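Long-range contacts in ALDH21) (Physcomitrella patens subsp. patens, PDB 5MZ5), which catalyses the NADP(+)-dependent oxidation of succinic semialdehyde as a member of the aldehyde dehydrogenase family: residues A[120-125]-A[218-223]; A[56-61]-A[68-73]; A[174-179]-A[502-507]. One frame throughout, in Å; residues are numbered along the deposited sequence.

Contacts 1 and 2 are neighbours, their centres 10 Å apart, whereas contact 3 lies about 36 Å from the centre of contact 1 and 40 Å from that of contact 2. Along the chain contact 2 comes first, closing the hairpin 55-59/66-71 before contact 1 opens; contacts 1 and 3 interleave, because 174-179 lies between 120-125 and 218-223. Contact 1 joins helices 115-126 and 219-229, and Leu-219 and Leu-222 of the latter pack against Val-70 of the hairpin, so the helices and the hairpin pack as adjoining layers close to the NADP(+)-binding residue Ser-215. Contact 3 belongs to a separate three-stranded antiparallel sheet, far from that site, where subunits of the tetramer meet.

Contact 1. Residues A[120-125]-A[218-223]; sequences QTLTME and PLSALI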
ATOM      1  N   GLN A 120      -8.833 -31.026  24.234  1.00 25.06           N
ATOM      2  CA  GLN A 120      -8.959 -31.721  25.522  1.00 26.21           C
ATOM      3  C   GLN A 120      -7.874 -31.281  26.516  1.00 32.15           C
ATOM      4  O   GLN A 120      -8.187 -31.031  27.671  1.00 31.30           O
ATOM      5  CB  GLN A 120      -8.958 -33.258  25.345  1.00 27.62           C
ATOM      6  CG  GLN A 120     -10.249 -33.824  24.714  1.00 26.96           C
ATOM      7  CD  GLN A 120     -11.475 -33.696  25.590  1.00 42.00           C
ATOM      8  OE1 GLN A 120     -11.407 -33.780  26.821  1.00 42.23           O
ATOM      9  NE2 GLN A 120     -12.633 -33.513  24.971  1.00 35.89           N
ATOM     10  N   THR A 121      -6.618 -31.142  26.040  1.00 30.28           N
ATOM     11  CA  THR A 121      -5.463 -30.681  26.816  1.00 30.26           C
ATOM     12  C   THR A 121      -5.681 -29.243  27.273  1.00 33.43           C
ATOM     13  O   THR A 121      -5.350 -28.919  28.408  1.00 33.62           O
ATOM     14  CB  THR A 121      -4.172 -30.826  25.986  1.00 33.97           C
ATOM     15  OG1 THR A 121      -4.009 -32.195  25.622  1.00 36.63           O
ATOM     16  CG2 THR A 121      -2.937 -30.355  26.736  1.00 29.41           C
ATOM     17  N   LEU A 122      -6.225 -28.389  26.377  1.00 29.21           N
ATOM     18  CA  LEU A 122      -6.550 -26.994  26.638  1.00 28.80           C
ATOM     19  C   LEU A 122      -7.559 -26.859  27.751  1.00 30.06           C
ATOM     20  O   LEU A 122      -7.323 -26.106  28.683  1.00 29.73           O
ATOM     21  CB  LEU A 122      -7.109 -26.335  25.380  1.00 29.51           C
ATOM     22  CG  LEU A 122      -6.226 -25.402  24.614  1.00 36.23           C
ATOM     23  CD1 LEU A 122      -6.978 -24.860  23.413  1.00 35.74           C
ATOM     24  CD2 LEU A 122      -5.760 -24.221  25.496  1.00 41.62           C
ATOM     25  N   THR A 123      -8.688 -27.580  27.660  1.00 26.13           N
ATOM     26  CA  THR A 123      -9.737 -27.583  28.685  1.00 25.90           C
ATOM     27  C   THR A 123      -9.177 -28.045  30.039  1.00 29.72           C
ATOM     28  O   THR A 123      -9.437 -27.421  31.066  1.00 27.34           O
ATOM     29  CB  THR A 123     -10.915 -28.439  28.204  1.00 30.74           C
ATOM     30  OG1 THR A 123     -11.581 -27.680  27.213  1.00 30.53           O
ATOM     31  CG2 THR A 123     -11.911 -28.789  29.334  1.00 28.30           C
ATOM     32  N   MET A 124      -8.390 -29.125  30.021  1.00 28.91           N
ATOM     33  CA  MET A 124      -7.758 -29.686  31.205  1.00 30.40           C
ATOM     34  C   MET A 124      -6.860 -28.653  31.930  1.00 34.31           C
ATOM     35  O   MET A 124      -7.060 -28.401  33.125  1.00 33.74           O
ATOM     36  CB  MET A 124      -6.997 -30.977  30.820  1.00 33.93           C
ATOM     37  CG  MET A 124      -6.406 -31.748  31.992  1.00 39.52           C
ATOM     38  SD  MET A 124      -4.809 -31.047  32.505  1.00 46.55           S
ATOM     39  CE  MET A 124      -3.748 -31.734  31.220  1.00 43.27           C
ATOM     40  N   GLU A 125      -5.878 -28.068  31.220  1.00 30.37           N
ATOM     41  CA  GLU A 125      -4.939 -27.153  31.868  1.00 30.26           C
ATOM     42  C   GLU A 125      -5.470 -25.730  32.098  1.00 33.87           C
ATOM     43  O   GLU A 125      -4.906 -25.027  32.930  1.00 32.65           O
ATOM     44  CB  GLU A 125      -3.607 -27.112  31.114  1.00 30.85           C
ATOM     45  CG  GLU A 125      -3.664 -26.352  29.794  1.00 36.89           C
ATOM     46  CD  GLU A 125      -2.331 -26.157  29.110  1.00 46.59           C
ATOM     47  OE1 GLU A 125      -1.292 -26.442  29.742  1.00 37.95           O
ATOM     48  OE2 GLU A 125      -2.322 -25.693  27.949  1.00 36.88           O
ATOM     49  N   PRO A 218       1.394 -24.696  30.481  1.00 23.66           N
ATOM     50  CA  PRO A 218       2.464 -24.791  29.468  1.00 22.43           C
ATOM     51  C   PRO A 218       2.289 -25.836  28.378  1.00 26.00           C
ATOM     52  O   PRO A 218       3.064 -25.837  27.434  1.00 26.13           O
ATOM     53  CB  PRO A 218       3.694 -25.136  30.320  1.00 23.80           C
ATOM     54  CG  PRO A 218       3.137 -25.972  31.426  1.00 27.66           C
ATOM     55  CD  PRO A 218       1.731 -25.490  31.688  1.00 23.97           C
ATOM     56  N   LEU A 219       1.347 -26.764  28.543  1.00 23.06           N
ATOM     57  CA  LEU A 219       1.213 -27.919  27.658  1.00 22.95           C
ATOM     58  C   LEU A 219       0.861 -27.587  26.233  1.00 28.95           C
ATOM     59  O   LEU A 219       1.320 -28.294  25.341  1.00 29.66           O
ATOM     60  CB  LEU A 219       0.233 -28.953  28.225  1.00 23.02           C
ATOM     61  CG  LEU A 219       0.382 -29.302  29.701  1.00 26.43           C
ATOM     62  CD1 LEU A 219      -0.733 -30.212  30.118  1.00 26.10           C
ATOM     63  CD2 LEU A 219       1.775 -29.911  30.016  1.00 25.44           C
ATOM     64  N   SER A 220       0.059 -26.529  26.013  1.00 27.03           N
ATOM     65  CA  SER A 220      -0.355 -26.061  24.683  1.00 27.11           C
ATOM     66  C   SER A 220       0.858 -25.569  23.921  1.00 30.81           C
ATOM     67  O   SER A 220       1.020 -25.889  22.732  1.00 30.48           O
ATOM     68  CB  SER A 220      -1.404 -24.956  24.792  1.00 28.36           C
ATOM     69  OG  SER A 220      -2.620 -25.501  25.265  1.00 37.89           O
ATOM     70  N   ALA A 221       1.735 -24.823  24.625  1.00 26.97           N
ATOM     71  CA  ALA A 221       2.987 -24.347  24.053  1.00 25.64           C
ATOM     72  C   ALA A 221       3.937 -25.518  23.765  1.00 26.64           C
ATOM     73  O   ALA A 221       4.640 -25.500  22.759  1.00 24.06           O
ATOM     74  CB  ALA A 221       3.646 -23.367  24.992  1.00 26.36           C
ATOM     75  N   LEU A 222       3.928 -26.542  24.628  1.00 23.52           N
ATOM     76  CA  LEU A 222       4.794 -27.704  24.480  1.00 23.67           C
ATOM     77  C   LEU A 222       4.364 -28.597  23.324  1.00 27.88           C
ATOM     78  O   LEU A 222       5.220 -29.221  22.711  1.00 27.01           O
ATOM     79  CB  LEU A 222       4.944 -28.485  25.807  1.00 23.99           C
ATOM     80  CG  LEU A 222       5.703 -27.730  26.935  1.00 28.20           C
ATOM     81  CD1 LEU A 222       5.602 -28.493  28.261  1.00 27.49           C
ATOM     82  CD2 LEU A 222       7.174 -27.448  26.554  1.00 31.12           C
ATOM     83  N   ILE A 223       3.047 -28.617  23.008  1.00 25.83           N
ATOM     84  CA  ILE A 223       2.479 -29.322  21.862  1.00 26.47           C
ATOM     85  C   ILE A 223       2.968 -28.615  20.592  1.00 30.08           C
ATOM     86  O   ILE A 223       3.406 -29.303  19.671  1.00 29.99           O
ATOM     87  CB  ILE A 223       0.923 -29.480  21.941  1.00 29.25           C
ATOM     88  CG1 ILE A 223       0.523 -30.475  23.070  1.00 29.74           C
ATOM     89  CG2 ILE A 223       0.328 -29.936  20.599  1.00 28.15           C
ATOM     90  CD1 ILE A 223      -1.041 -30.447  23.481  1.00 30.12           C
TER
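Helix 219-229, which follows strand 209-212 of the Rossmann-type sheet, meets helix 115-126 where Glu-125 presents its carboxylate to the first turn beyond Pro-218. The two helices run nearly antiparallel, their local axes 10.0 Å apart at 154°. Glu-125 grips that turn with both oxygens. OE1 accepts the backbone N-H of Leu-219 through its syn lone pair, N to OE1 2.9 Å. OE2 takes two donors of Ser-220: the backbone N at 3.2 Å on the syn side, tilted out of the carboxylate plane, and OG at 2.7 Å, which meets it nearly end-on along the C-O bond. CG of Glu-125 sits between its own N and carbonyl carbon (chi1 74°), and the chain beyond is extended, which carries the carboxylate across to the neighbouring helix. Three bonds thus serve a buried acid, and the N-H groups at this end of the helix would tend to stabilise its negative charge. CD2 of Leu-122 leans on Ser-220 OG at 3.4 Å. Beside the polar cluster the interface turns apolar. Thr-121 CG2 touches Leu-219 CB and, tip to tip, Ile-223 CD1 at 3.8 Å, while its OG1 bonds back to the carbonyl of Glu-117. The side chain of Met-124, bent at chi2 and chi3, crosses that of Leu-219 at about a right angle and brings CE to 3.6 Å from Leu-219 CD1.

Contact 2. Residues A[56-61]-A[68-73]; sequences LDVTNK and AKVPQA
Val-58 faces Ala-68 across the antiparallel beta hairpin 55-59/66-71, whose first strand is an edge strand of a mixed four-stranded sheet and whose second lies beside strand 38-44. The side chain of Val-58 begins with CB, 4.0 Å from Ala-68 CB. CG1, anti to the backbone N (chi1 -178°), runs toward Glu-125 and Leu-219 of the two helices that this face packs on. CG2 lies anti to the carbonyl carbon and reaches diagonally across to Val-70 CG2 on the partner strand, 3.8 Å away, with Pro-218 beside it. Leu-56, Val-58, Ala-68 and Val-70 share this face, an apolar surface laid over helix 219-229; Leu-56 also comes close to Ser-215, an NADP(+)-binding residue.

Two hydrogen-bonded pairs hold the register. Leu-56 N gives to Val-70 O at 2.7 Å, and Val-70 N returns to Leu-56 O at 2.8 Å. Val-58 N meets Ala-68 O at 2.9 Å, while the return bond from Ala-68 N to Val-58 O is longer, 3.2 Å. Between them Asp-57 and Lys-69 form a non-hydrogen-bonded pair on the other face; their charges do not touch, OD1 standing 5.8 Å from NZ, and Lys-69 instead makes a cation-pi contact with Trp-55. Past the first strand Lys-61 folds back: its NZ donates to Thr-59 O at 2.8 Å and to the carbonyl oxygens of Glu-125 and Arg-216.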
ATOM      1  N   LEU A  56       7.704 -29.711  37.162  1.00 35.30           N
ATOM      2  CA  LEU A  56       6.664 -28.714  37.360  1.00 33.63           C
ATOM      3  C   LEU A  56       5.332 -29.474  37.234  1.00 34.12           C
ATOM      4  O   LEU A  56       5.114 -30.181  36.233  1.00 31.33           O
ATOM      5  CB  LEU A  56       6.755 -27.598  36.292  1.00 33.21           C
ATOM      6  CG  LEU A  56       5.620 -26.549  36.265  1.00 37.85           C
ATOM      7  CD1 LEU A  56       5.653 -25.625  37.519  1.00 38.09           C
ATOM      8  CD2 LEU A  56       5.671 -25.718  34.979  1.00 38.16           C
ATOM      9  N   ASP A  57       4.450 -29.330  38.241  1.00 30.48           N
ATOM     10  CA  ASP A  57       3.136 -29.987  38.245  1.00 30.48           C
ATOM     11  C   ASP A  57       2.123 -29.155  37.493  1.00 32.53           C
ATOM     12  O   ASP A  57       2.023 -27.955  37.725  1.00 31.44           O
ATOM     13  CB  ASP A  57       2.629 -30.187  39.682  1.00 32.76           C
ATOM     14  CG  ASP A  57       3.318 -31.265  40.501  1.00 44.11           C
ATOM     15  OD1 ASP A  57       4.030 -32.100  39.906  1.00 45.97           O
ATOM     16  OD2 ASP A  57       3.072 -31.320  41.733  1.00 45.42           O
ATOM     17  N   VAL A  58       1.362 -29.788  36.599  1.00 28.53           N
ATOM     18  CA  VAL A  58       0.290 -29.125  35.861  1.00 26.88           C
ATOM     19  C   VAL A  58      -1.018 -29.792  36.260  1.00 32.14           C
ATOM     20  O   VAL A  58      -1.210 -30.996  36.034  1.00 31.80           O
ATOM     21  CB  VAL A  58       0.485 -29.039  34.327  1.00 28.68           C
ATOM     22  CG1 VAL A  58      -0.683 -28.288  33.667  1.00 26.54           C
ATOM     23  CG2 VAL A  58       1.817 -28.375  33.981  1.00 28.30           C
ATOM     24  N   THR A  59      -1.905 -29.005  36.872  1.00 28.72           N
ATOM     25  CA  THR A  59      -3.172 -29.531  37.362  1.00 28.74           C
ATOM     26  C   THR A  59      -4.335 -29.371  36.410  1.00 32.59           C
ATOM     27  O   THR A  59      -4.402 -28.429  35.621  1.00 30.42           O
ATOM     28  CB  THR A  59      -3.543 -28.958  38.745  1.00 31.56           C
ATOM     29  OG1 THR A  59      -3.903 -27.575  38.636  1.00 30.97           O
ATOM     30  CG2 THR A  59      -2.461 -29.192  39.814  1.00 24.35           C
ATOM     31  N   ASN A  60      -5.287 -30.305  36.536  1.00 31.46           N
ATOM     32  CA  ASN A  60      -6.570 -30.272  35.867  1.00 29.76           C
ATOM     33  C   ASN A  60      -7.293 -29.175  36.669  1.00 30.98           C
ATOM     34  O   ASN A  60      -7.384 -29.266  37.891  1.00 28.09           O
ATOM     35  CB  ASN A  60      -7.252 -31.638  35.995  1.00 26.18           C
ATOM     36  CG  ASN A  60      -8.634 -31.732  35.386  1.00 40.19           C
ATOM     37  OD1 ASN A  60      -9.494 -30.856  35.553  1.00 37.77           O
ATOM     38  ND2 ASN A  60      -8.905 -32.848  34.744  1.00 30.89           N
ATOM     39  N   LYS A  61      -7.708 -28.099  36.003  1.00 28.50           N
ATOM     40  CA  LYS A  61      -8.296 -26.943  36.693  1.00 28.23           C
ATOM     41  C   LYS A  61      -9.704 -27.195  37.235  1.00 32.92           C
ATOM     42  O   LYS A  61     -10.182 -26.409  38.074  1.00 33.42           O
ATOM     43  CB  LYS A  61      -8.227 -25.668  35.820  1.00 28.46           C
ATOM     44  CG  LYS A  61      -6.794 -25.265  35.467  1.00 24.42           C
ATOM     45  CD  LYS A  61      -5.832 -25.140  36.678  1.00 30.47           C
ATOM     46  CE  LYS A  61      -4.431 -24.693  36.291  1.00 30.75           C
ATOM     47  NZ  LYS A  61      -3.739 -25.673  35.390  1.00 23.63           N
ATOM     48  N   ALA A  68      -0.310 -33.654  34.540  1.00 34.82           N
ATOM     49  CA  ALA A  68       0.921 -33.586  33.778  1.00 33.72           C
ATOM     50  C   ALA A  68       2.117 -33.137  34.609  1.00 37.43           C
ATOM     51  O   ALA A  68       1.958 -32.413  35.593  1.00 36.72           O
ATOM     52  CB  ALA A  68       0.729 -32.668  32.570  1.00 33.55           C
ATOM     53  N   LYS A  69       3.316 -33.586  34.202  1.00 35.27           N
ATOM     54  CA  LYS A  69       4.616 -33.258  34.799  1.00 34.95           C
ATOM     55  C   LYS A  69       5.487 -32.719  33.682  1.00 36.62           C
ATOM     56  O   LYS A  69       5.612 -33.345  32.622  1.00 35.59           O
ATOM     57  CB  LYS A  69       5.262 -34.482  35.454  1.00 38.21           C
ATOM     58  CG  LYS A  69       4.621 -34.852  36.776  1.00 56.39           C
ATOM     59  CD  LYS A  69       5.214 -36.119  37.313  1.00 67.94           C
ATOM     60  CE  LYS A  69       5.946 -35.886  38.604  1.00 76.98           C
ATOM     61  NZ  LYS A  69       6.828 -37.036  38.938  1.00 84.72           N
ATOM     62  N   VAL A  70       6.017 -31.510  33.883  1.00 32.59           N
ATOM     63  CA  VAL A  70       6.833 -30.808  32.875  1.00 31.53           C
ATOM     64  C   VAL A  70       8.236 -30.563  33.435  1.00 33.63           C
ATOM     65  O   VAL A  70       8.337 -30.026  34.539  1.00 33.76           O
ATOM     66  CB  VAL A  70       6.160 -29.456  32.485  1.00 34.48           C
ATOM     67  CG1 VAL A  70       7.011 -28.682  31.504  1.00 34.36           C
ATOM     68  CG2 VAL A  70       4.763 -29.661  31.938  1.00 33.69           C
ATOM     69  N   PRO A  71       9.327 -30.897  32.710  1.00 30.84           N
ATOM     70  CA  PRO A  71      10.668 -30.561  33.213  1.00 30.85           C
ATOM     71  C   PRO A  71      10.836 -29.052  33.392  1.00 36.60           C
ATOM     72  O   PRO A  71      10.313 -28.263  32.601  1.00 34.69           O
ATOM     73  CB  PRO A  71      11.604 -31.062  32.101  1.00 31.95           C
ATOM     74  CG  PRO A  71      10.804 -32.021  31.306  1.00 36.36           C
ATOM     75  CD  PRO A  71       9.410 -31.496  31.361  1.00 33.13           C
ATOM     76  N   GLN A  72      11.517 -28.652  34.464  1.00 36.82           N
ATOM     77  CA  GLN A  72      11.785 -27.244  34.717  1.00 37.50           C
ATOM     78  C   GLN A  72      13.193 -26.934  34.231  1.00 40.57           C
ATOM     79  O   GLN A  72      14.137 -27.631  34.607  1.00 40.60           O
ATOM     80  CB  GLN A  72      11.597 -26.873  36.196  1.00 40.01           C
ATOM     81  CG  GLN A  72      11.579 -25.362  36.402  1.00 66.67           C
ATOM     82  CD  GLN A  72      11.163 -24.984  37.790  1.00 98.21           C
ATOM     83  OE1 GLN A  72      11.961 -25.007  38.736  1.00 99.52           O
ATOM     84  NE2 GLN A  72       9.917 -24.558  37.922  1.00 88.60           N
ATOM     85  N   ALA A  73      13.321 -25.910  33.367  1.00 35.92           N
ATOM     86  CA  ALA A  73      14.610 -25.506  32.805  1.00 35.12           C
ATOM     87  C   ALA A  73      15.493 -24.844  33.849  1.00 37.92           C
ATOM     88  O   ALA A  73      15.010 -24.080  34.688  1.00 38.00           O
ATOM     89  CB  ALA A  73      14.404 -24.565  31.619  1.00 35.15           C
TER

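Contact 3. Residues A[174-179]-A[502-507]; sequences VKKFPI and LETKVL
The ring of Phe-177 carries the end of Lys-505 over one face and has the carbonyl oxygen of Glu-503 at its edge, near the ring plane. Lys-505 NZ stands 3.9 Å from the ring centroid, 12° off the normal, a cation-pi contact, and CE adds a CH-pi contact on the same face. The lysine leaves its strand with CG anti to the backbone N and bends at chi3 (-56°), which folds its tip over the ring; nearer its base, CB touches Phe-177 CE1 at 3.6 Å. The ammonium is also bonded to the carbonyls of Phe-458 and Met-461 of the second subunit. Replacing Phe-177 with an alanine would probably leave the Lys-505 chain without its flat support and its ammonium without the ring beneath it.

Phe-177 N to Glu-503 O (2.8 Å) and Glu-503 N to Phe-177 O (2.7 Å) tie the strands, as do the two bonds of Lys-175 with Lys-505. On the other face of the sheet, Val-174 CG1 meets Thr-504 CG2 at 3.6 Å, and Lys-176, also pointing there, sets its CB 3.9 Å from Leu-502 CD2. Glu-503 forms a salt bridge with Arg-491 of the second subunit. This is the oligomerisation sheet of the aldehyde dehydrogenase fold: strand 170-178 lies between 156-160 and 502-510, Leu-502 and Pro-178 pack on helix 193-205, and Val-506 and Leu-507 extend the sheet into the second subunit.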
ATOM      1  N   VAL A 174      13.494   0.135  -0.199  1.00 26.05           N
ATOM      2  CA  VAL A 174      13.206  -0.047   1.222  1.00 26.33           C
ATOM      3  C   VAL A 174      12.772  -1.493   1.415  1.00 31.88           C
ATOM      4  O   VAL A 174      11.808  -1.926   0.799  1.00 33.54           O
ATOM      5  CB  VAL A 174      12.141   0.952   1.744  1.00 29.63           C
ATOM      6  CG1 VAL A 174      11.943   0.793   3.247  1.00 29.09           C
ATOM      7  CG2 VAL A 174      12.524   2.388   1.405  1.00 29.76           C
ATOM      8  N   LYS A 175      13.500  -2.237   2.245  1.00 27.51           N
ATOM      9  CA  LYS A 175      13.234  -3.647   2.500  1.00 27.43           C
ATOM     10  C   LYS A 175      13.218  -3.878   4.010  1.00 30.40           C
ATOM     11  O   LYS A 175      13.819  -3.118   4.760  1.00 30.04           O
ATOM     12  CB  LYS A 175      14.333  -4.487   1.805  1.00 30.76           C
ATOM     13  CG  LYS A 175      14.008  -5.932   1.540  1.00 44.83           C
ATOM     14  CD  LYS A 175      14.894  -6.461   0.432  1.00 54.91           C
ATOM     15  CE  LYS A 175      15.694  -7.666   0.848  1.00 61.37           C
ATOM     16  NZ  LYS A 175      16.400  -8.263  -0.316  1.00 67.25           N
ATOM     17  N   LYS A 176      12.481  -4.899   4.453  1.00 26.75           N
ATOM     18  CA  LYS A 176      12.347  -5.256   5.865  1.00 24.36           C
ATOM     19  C   LYS A 176      13.134  -6.513   6.171  1.00 26.74           C
ATOM     20  O   LYS A 176      13.144  -7.453   5.376  1.00 25.75           O
ATOM     21  CB  LYS A 176      10.871  -5.392   6.266  1.00 25.46           C
ATOM     22  CG  LYS A 176      10.137  -4.064   6.315  1.00 37.65           C
ATOM     23  CD  LYS A 176       8.658  -4.277   6.519  1.00 55.45           C
ATOM     24  CE  LYS A 176       7.858  -3.010   6.340  1.00 64.74           C
ATOM     25  NZ  LYS A 176       7.664  -2.306   7.635  1.00 68.63           N
ATOM     26  N   PHE A 177      13.830  -6.514   7.311  1.00 22.59           N
ATOM     27  CA  PHE A 177      14.688  -7.619   7.724  1.00 22.20           C
ATOM     28  C   PHE A 177      14.299  -8.160   9.091  1.00 24.13           C
ATOM     29  O   PHE A 177      13.853  -7.376   9.924  1.00 23.09           O
ATOM     30  CB  PHE A 177      16.156  -7.129   7.761  1.00 24.03           C
ATOM     31  CG  PHE A 177      16.747  -6.850   6.400  1.00 25.20           C
ATOM     32  CD1 PHE A 177      16.475  -5.654   5.735  1.00 27.74           C
ATOM     33  CD2 PHE A 177      17.583  -7.777   5.785  1.00 27.00           C
ATOM     34  CE1 PHE A 177      16.996  -5.414   4.456  1.00 28.92           C
ATOM     35  CE2 PHE A 177      18.120  -7.527   4.517  1.00 30.67           C
ATOM     36  CZ  PHE A 177      17.844  -6.336   3.872  1.00 28.18           C
ATOM     37  N   PRO A 178      14.504  -9.471   9.382  1.00 20.48           N
ATOM     38  CA  PRO A 178      14.220  -9.961  10.747  1.00 20.46           C
ATOM     39  C   PRO A 178      14.962  -9.149  11.819  1.00 23.73           C
ATOM     40  O   PRO A 178      16.144  -8.851  11.639  1.00 24.72           O
ATOM     41  CB  PRO A 178      14.710 -11.421  10.720  1.00 21.64           C
ATOM     42  CG  PRO A 178      14.722 -11.802   9.275  1.00 25.60           C
ATOM     43  CD  PRO A 178      15.042 -10.550   8.519  1.00 21.21           C
ATOM     44  N   ILE A 179      14.266  -8.750  12.892  1.00 20.79           N
ATOM     45  CA  ILE A 179      14.857  -7.971  14.008  1.00 21.12           C
ATOM     46  C   ILE A 179      15.930  -8.796  14.754  1.00 26.23           C
ATOM     47  O   ILE A 179      16.880  -8.218  15.288  1.00 26.13           O
ATOM     48  CB  ILE A 179      13.765  -7.406  14.976  1.00 23.87           C
ATOM     49  CG1 ILE A 179      14.324  -6.265  15.888  1.00 23.83           C
ATOM     50  CG2 ILE A 179      13.052  -8.525  15.810  1.00 23.40           C
ATOM     51  CD1 ILE A 179      13.226  -5.491  16.669  1.00 25.41           C
ATOM     52  N   LEU A 502      10.282  -6.898  12.428  1.00 23.45           N
ATOM     53  CA  LEU A 502      10.981  -6.482  11.214  1.00 23.65           C
ATOM     54  C   LEU A 502      11.660  -5.141  11.385  1.00 28.43           C
ATOM     55  O   LEU A 502      11.122  -4.253  12.035  1.00 28.63           O
ATOM     56  CB  LEU A 502      10.018  -6.447  10.004  1.00 23.04           C
ATOM     57  CG  LEU A 502       9.596  -7.806   9.424  1.00 26.64           C
ATOM     58  CD1 LEU A 502       8.354  -7.671   8.552  1.00 26.93           C
ATOM     59  CD2 LEU A 502      10.711  -8.466   8.632  1.00 23.65           C
ATOM     60  N   GLU A 503      12.858  -5.005  10.816  1.00 24.35           N
ATOM     61  CA  GLU A 503      13.599  -3.746  10.820  1.00 22.88           C
ATOM     62  C   GLU A 503      13.653  -3.206   9.407  1.00 25.31           C
ATOM     63  O   GLU A 503      13.866  -3.961   8.460  1.00 24.56           O
ATOM     64  CB  GLU A 503      15.014  -3.900  11.407  1.00 23.96           C
ATOM     65  CG  GLU A 503      15.035  -3.817  12.930  1.00 29.58           C
ATOM     66  CD  GLU A 503      14.836  -2.441  13.553  1.00 39.37           C
ATOM     67  OE1 GLU A 503      14.913  -2.354  14.797  1.00 41.65           O
ATOM     68  OE2 GLU A 503      14.581  -1.460  12.818  1.00 32.57           O
ATOM     69  N   THR A 504      13.446  -1.909   9.270  1.00 22.20           N
ATOM     70  CA  THR A 504      13.503  -1.224   7.982  1.00 23.09           C
ATOM     71  C   THR A 504      14.964  -0.930   7.605  1.00 25.68           C
ATOM     72  O   THR A 504      15.725  -0.447   8.440  1.00 26.42           O
ATOM     73  CB  THR A 504      12.660   0.065   8.042  1.00 23.66           C
ATOM     74  OG1 THR A 504      11.304  -0.312   8.265  1.00 27.33           O
ATOM     75  CG2 THR A 504      12.746   0.888   6.747  1.00 22.39           C
ATOM     76  N   LYS A 505      15.331  -1.209   6.346  1.00 20.42           N
ATOM     77  CA  LYS A 505      16.649  -0.875   5.796  1.00 18.87           C
ATOM     78  C   LYS A 505      16.434  -0.279   4.422  1.00 21.14           C
ATOM     79  O   LYS A 505      15.696  -0.836   3.612  1.00 19.55           O
ATOM     80  CB  LYS A 505      17.589  -2.087   5.720  1.00 19.18           C
ATOM     81  CG  LYS A 505      19.069  -1.727   5.493  1.00 21.55           C
ATOM     82  CD  LYS A 505      19.961  -2.959   5.245  1.00 22.06           C
ATOM     83  CE  LYS A 505      19.892  -4.015   6.353  1.00 16.54           C
ATOM     84  NZ  LYS A 505      20.830  -5.156   6.125  1.00 22.70           N
ATOM     85  N   VAL A 506      17.074   0.861   4.155  1.00 18.66           N
ATOM     86  CA  VAL A 506      16.980   1.502   2.827  1.00 18.68           C
ATOM     87  C   VAL A 506      18.325   1.416   2.084  1.00 24.65           C
ATOM     88  O   VAL A 506      19.375   1.611   2.679  1.00 24.77           O
ATOM     89  CB  VAL A 506      16.408   2.954   2.892  1.00 21.47           C
ATOM     90  CG1 VAL A 506      17.275   3.881   3.779  1.00 20.90           C
ATOM     91  CG2 VAL A 506      16.194   3.556   1.484  1.00 21.24           C
ATOM     92  N   LEU A 507      18.272   1.125   0.789  1.00 22.08           N
ATOM     93  CA  LEU A 507      19.418   1.156  -0.110  1.00 22.57           C
ATOM     94  C   LEU A 507      19.235   2.452  -0.906  1.00 26.44           C
ATOM     95  O   LEU A 507      18.310   2.553  -1.716  1.00 24.84           O
ATOM     96  CB  LEU A 507      19.457  -0.083  -1.055  1.00 21.91           C
ATOM     97  CG  LEU A 507      20.652  -0.163  -2.002  1.00 25.71           C
ATOM     98  CD1 LEU A 507      21.991  -0.317  -1.222  1.00 24.12           C
ATOM     99  CD2 LEU A 507      20.460  -1.292  -3.044  1.00 26.63           C
TER
HETATM  100  O   HOH W   1       8.576  -2.802  10.528  1.00 42.84           O